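Local coordinates for putative signal recognition particle protein (Chaetomium thermophilum, PDB 5CK4) that binds guanine nucleotides as the Arf-like GTPase beta subunit of the signal recognition particle receptor, associated with secretory membranes, at residues Gln128-Ile140 with Tyr158-Asp170. Numbering follows the deposited sequence.
Sequences QHLLNPSPSLTII and YKSKLKAVIFLLD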
# COMPACT_ATOMS: atom_id res chain seq x y z
N GLN A 128 -0.22 -10.82 6.91
CA GLN A 128 0.62 -12.01 7.06
C GLN A 128 1.57 -12.17 5.88
O GLN A 128 2.71 -12.58 6.07
CB GLN A 128 -0.22 -13.27 7.25
CG GLN A 128 -1.05 -13.27 8.52
CD GLN A 128 -0.30 -12.73 9.72
OE1 GLN A 128 0.59 -13.39 10.27
NE2 GLN A 128 -0.65 -11.51 10.14
N HIS A 129 1.11 -11.84 4.68
CA HIS A 129 1.99 -11.83 3.51
C HIS A 129 3.16 -10.87 3.68
O HIS A 129 4.26 -11.12 3.19
CB HIS A 129 1.21 -11.45 2.25
CG HIS A 129 0.13 -12.43 1.88
ND1 HIS A 129 0.37 -13.77 1.69
CD2 HIS A 129 -1.19 -12.25 1.65
CE1 HIS A 129 -0.75 -14.38 1.36
NE2 HIS A 129 -1.72 -13.48 1.33
N LEU A 130 2.92 -9.75 4.36
CA LEU A 130 3.94 -8.70 4.46
C LEU A 130 5.02 -9.03 5.49
O LEU A 130 6.10 -8.46 5.46
CB LEU A 130 3.28 -7.34 4.74
CG LEU A 130 2.20 -6.97 3.71
CD1 LEU A 130 1.45 -5.68 4.06
CD2 LEU A 130 2.79 -6.88 2.32
N LEU A 131 4.73 -9.97 6.38
CA LEU A 131 5.69 -10.37 7.42
C LEU A 131 6.75 -11.35 6.90
O LEU A 131 7.84 -11.47 7.47
CB LEU A 131 4.94 -11.00 8.59
CG LEU A 131 4.05 -10.05 9.40
CD1 LEU A 131 3.19 -10.82 10.40
CD2 LEU A 131 4.91 -9.02 10.12
N ASN A 132 6.41 -12.04 5.82
CA ASN A 132 7.20 -13.14 5.29
C ASN A 132 8.46 -12.68 4.56
O ASN A 132 8.37 -11.89 3.62
CB ASN A 132 6.30 -13.95 4.34
CG ASN A 132 6.82 -15.34 4.08
OD1 ASN A 132 8.03 -15.57 3.99
ND2 ASN A 132 5.90 -16.29 3.93
N PRO A 133 9.63 -13.18 4.96
CA PRO A 133 10.91 -12.84 4.32
C PRO A 133 10.90 -12.99 2.79
O PRO A 133 11.56 -12.21 2.10
CB PRO A 133 11.89 -13.84 4.95
CG PRO A 133 11.33 -14.08 6.31
CD PRO A 133 9.83 -14.04 6.15
N SER A 134 10.16 -13.96 2.27
CA SER A 134 10.02 -14.13 0.83
C SER A 134 8.60 -14.54 0.46
O SER A 134 8.32 -15.72 0.24
CB SER A 134 11.01 -15.17 0.30
OG SER A 134 10.95 -15.26 -1.11
N PRO A 135 7.69 -13.56 0.37
CA PRO A 135 6.28 -13.90 0.17
C PRO A 135 5.95 -14.29 -1.27
O PRO A 135 6.37 -13.62 -2.22
CB PRO A 135 5.54 -12.62 0.58
CG PRO A 135 6.52 -11.53 0.31
CD PRO A 135 7.90 -12.11 0.49
N SER A 136 5.20 -15.38 -1.41
CA SER A 136 4.64 -15.77 -2.68
C SER A 136 3.15 -15.94 -2.51
O SER A 136 2.69 -16.47 -1.50
CB SER A 136 5.27 -17.07 -3.18
OG SER A 136 6.64 -16.88 -3.47
N LEU A 137 2.38 -15.46 -3.48
CA LEU A 137 0.94 -15.55 -3.41
C LEU A 137 0.45 -16.77 -4.19
O LEU A 137 0.96 -17.06 -5.26
CB LEU A 137 0.29 -14.28 -3.96
CG LEU A 137 0.68 -12.96 -3.29
CD1 LEU A 137 -0.25 -11.85 -3.76
CD2 LEU A 137 0.66 -13.08 -1.78
N THR A 138 -0.54 -17.47 -3.63
CA THR A 138 -1.18 -18.56 -4.34
C THR A 138 -2.30 -18.00 -5.22
O THR A 138 -3.24 -17.37 -4.72
CB THR A 138 -1.75 -19.61 -3.37
OG1 THR A 138 -0.69 -20.16 -2.59
CG2 THR A 138 -2.43 -20.73 -4.14
N ILE A 139 -2.19 -18.23 -6.52
CA ILE A 139 -3.09 -17.63 -7.50
C ILE A 139 -3.93 -18.68 -8.22
O ILE A 139 -3.39 -19.60 -8.83
CB ILE A 139 -2.30 -16.82 -8.56
CG1 ILE A 139 -1.42 -15.76 -7.89
CG2 ILE A 139 -3.24 -16.20 -9.56
CD1 ILE A 139 -2.19 -14.74 -7.09
N ILE A 140 -5.24 -18.53 -8.16
CA ILE A 140 -6.15 -19.39 -8.91
C ILE A 140 -6.61 -18.66 -10.17
O ILE A 140 -7.32 -17.66 -10.09
CB ILE A 140 -7.37 -19.78 -8.08
CG1 ILE A 140 -6.93 -20.35 -6.73
CG2 ILE A 140 -8.24 -20.78 -8.83
CD1 ILE A 140 -8.08 -20.75 -5.83
N TYR A 158 1.17 -21.84 -10.11
CA TYR A 158 0.22 -20.87 -9.56
C TYR A 158 0.80 -20.11 -8.37
O TYR A 158 0.07 -19.68 -7.48
CB TYR A 158 -1.09 -21.55 -9.18
CG TYR A 158 -0.95 -22.98 -8.70
CD1 TYR A 158 -0.59 -23.28 -7.40
CD2 TYR A 158 -1.20 -24.04 -9.57
CE1 TYR A 158 -0.47 -24.59 -6.96
CE2 TYR A 158 -1.08 -25.35 -9.15
CZ TYR A 158 -0.71 -25.62 -7.84
OH TYR A 158 -0.59 -26.93 -7.43
N LYS A 159 2.12 -19.95 -8.37
CA LYS A 159 2.79 -19.16 -7.34
C LYS A 159 3.34 -17.88 -7.97
O LYS A 159 3.98 -17.92 -9.02
CB LYS A 159 3.91 -19.96 -6.68
CG LYS A 159 3.43 -21.20 -5.94
CD LYS A 159 2.54 -20.85 -4.76
CE LYS A 159 3.32 -20.09 -3.69
NZ LYS A 159 2.46 -19.66 -2.54
N SER A 160 3.09 -16.75 -7.32
CA SER A 160 3.54 -15.47 -7.83
C SER A 160 4.34 -14.68 -6.79
O SER A 160 3.91 -14.55 -5.64
CB SER A 160 2.35 -14.63 -8.32
OG SER A 160 2.78 -13.36 -8.76
N LYS A 161 5.49 -14.17 -7.20
CA LYS A 161 6.35 -13.41 -6.30
C LYS A 161 5.78 -12.01 -6.02
O LYS A 161 5.48 -11.25 -6.94
CB LYS A 161 7.76 -13.32 -6.89
CG LYS A 161 8.78 -12.61 -6.02
CD LYS A 161 10.20 -12.99 -6.43
CE LYS A 161 11.25 -12.15 -5.71
NZ LYS A 161 11.08 -10.70 -6.00
N LEU A 162 5.63 -11.68 -4.74
CA LEU A 162 5.17 -10.35 -4.33
C LEU A 162 6.30 -9.33 -4.47
O LEU A 162 7.35 -9.47 -3.85
CB LEU A 162 4.68 -10.39 -2.89
CG LEU A 162 4.17 -9.05 -2.34
CD1 LEU A 162 2.97 -8.57 -3.14
CD2 LEU A 162 3.83 -9.19 -0.87
N LYS A 163 6.09 -8.29 -5.29
CA LYS A 163 7.16 -7.32 -5.54
C LYS A 163 6.82 -5.88 -5.16
O LYS A 163 7.70 -5.02 -5.11
CB LYS A 163 7.64 -7.39 -6.99
CG LYS A 163 8.26 -8.73 -7.36
CD LYS A 163 9.26 -8.58 -8.50
CE LYS A 163 10.52 -7.86 -8.06
NZ LYS A 163 11.66 -8.07 -9.01
N ALA A 164 5.54 -5.60 -4.91
CA ALA A 164 5.15 -4.26 -4.51
C ALA A 164 3.77 -4.22 -3.88
O ALA A 164 3.00 -5.17 -3.98
CB ALA A 164 5.20 -3.29 -5.70
N VAL A 165 3.48 -3.10 -3.23
CA VAL A 165 2.19 -2.88 -2.60
C VAL A 165 1.64 -1.54 -3.07
O VAL A 165 2.35 -0.55 -3.09
CB VAL A 165 2.34 -2.82 -1.06
CG1 VAL A 165 1.06 -2.27 -0.39
CG2 VAL A 165 2.70 -4.18 -0.52
N ILE A 166 0.37 -1.52 -3.47
CA ILE A 166 -0.31 -0.24 -3.62
C ILE A 166 -1.29 -0.09 -2.46
O ILE A 166 -2.16 -0.96 -2.26
CB ILE A 166 -1.06 -0.14 -4.95
CG1 ILE A 166 -0.10 -0.18 -6.14
CG2 ILE A 166 -1.91 1.14 -4.99
CD1 ILE A 166 -0.81 -0.28 -7.51
N PHE A 167 -1.13 0.96 -1.66
CA PHE A 167 -2.10 1.24 -0.60
C PHE A 167 -3.02 2.36 -1.08
O PHE A 167 -2.61 3.53 -1.17
CB PHE A 167 -1.38 1.66 0.69
CG PHE A 167 -2.32 1.86 1.86
CD1 PHE A 167 -2.96 3.08 2.07
CD2 PHE A 167 -2.59 0.81 2.73
CE1 PHE A 167 -3.83 3.25 3.14
CE2 PHE A 167 -3.45 0.98 3.81
CZ PHE A 167 -4.07 2.20 4.01
N LEU A 168 -4.27 2.01 -1.39
CA LEU A 168 -5.22 2.96 -1.97
C LEU A 168 -6.11 3.56 -0.88
O LEU A 168 -6.59 2.86 -0.01
CB LEU A 168 -6.11 2.26 -2.99
CG LEU A 168 -6.94 3.05 -4.02
CD1 LEU A 168 -6.04 3.71 -5.06
CD2 LEU A 168 -7.91 2.11 -4.70
N LEU A 169 -6.32 4.88 -0.95
CA LEU A 169 -7.22 5.57 -0.04
C LEU A 169 -8.06 6.58 -0.81
O LEU A 169 -7.70 7.00 -1.92
CB LEU A 169 -6.44 6.26 1.10
CG LEU A 169 -5.38 7.32 0.70
CD1 LEU A 169 -6.01 8.72 0.51
CD2 LEU A 169 -4.27 7.38 1.74
N ASP A 170 -9.18 6.98 -0.20
CA ASP A 170 -10.07 7.99 -0.74
C ASP A 170 -9.59 9.37 -0.29
O ASP A 170 -9.75 9.73 0.87
CB ASP A 170 -11.50 7.70 -0.23
CG ASP A 170 -12.54 8.64 -0.80
OD1 ASP A 170 -12.18 9.73 -1.31
OD2 ASP A 170 -13.74 8.30 -0.73
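Leu137 and Ser160 form the hydrogen-bonded pair at the middle of a short antiparallel match between strand 136-140 and the first part of strand 159-170. The setting is the P-loop GTPase fold, whose central sheet is otherwise largely parallel. Leu137 N bonds to Ser160 O at 2.8 Å, and Ser160 N returns a bond to Leu137 O. Ile139 N to Tyr158 O and Leu162 N to Pro135 O continue the pairing at its two ends. The bond from Leu162 N to Pro135 O is longer, at 3.3 Å.

On the sheet face of Ser136 and Thr138, Lys159 curls back over the neighbouring strand. Its CG stands beside the backbone N, and bends at chi2 (-65°) and chi3 (-66°) turn the chain across. CB and CG lead out of the strand. Lys159 CD comes to 4.0 Å from Thr138 OG1. Lys159 CE rests on Ser136 CB at 3.6 Å. Lys159 NZ bonds to Thr138 OG1 at 3.2 Å and weakly to Ser136 O. The lysine is poorly ordered, so this grip is probably loose. A valine in place of Thr138 would probably leave the ammonium group with only the weak carbonyl bond here and freer to swing.

Ser160 points to the other face with Leu137, and its OG bonds to Leu19 O and Ser21 OG. Farther along, the strand passes the end of helix 123-131. Leu162 CG lies anti to the backbone N (chi1 180°), and from this branch point CD2 meets the Pro135 ring; the two side chains meet at about a right angle. Leu130 CD2 touches both Leu162 CD2 and Val165 CG2, and lies 3.9 Å from Val165 CG2.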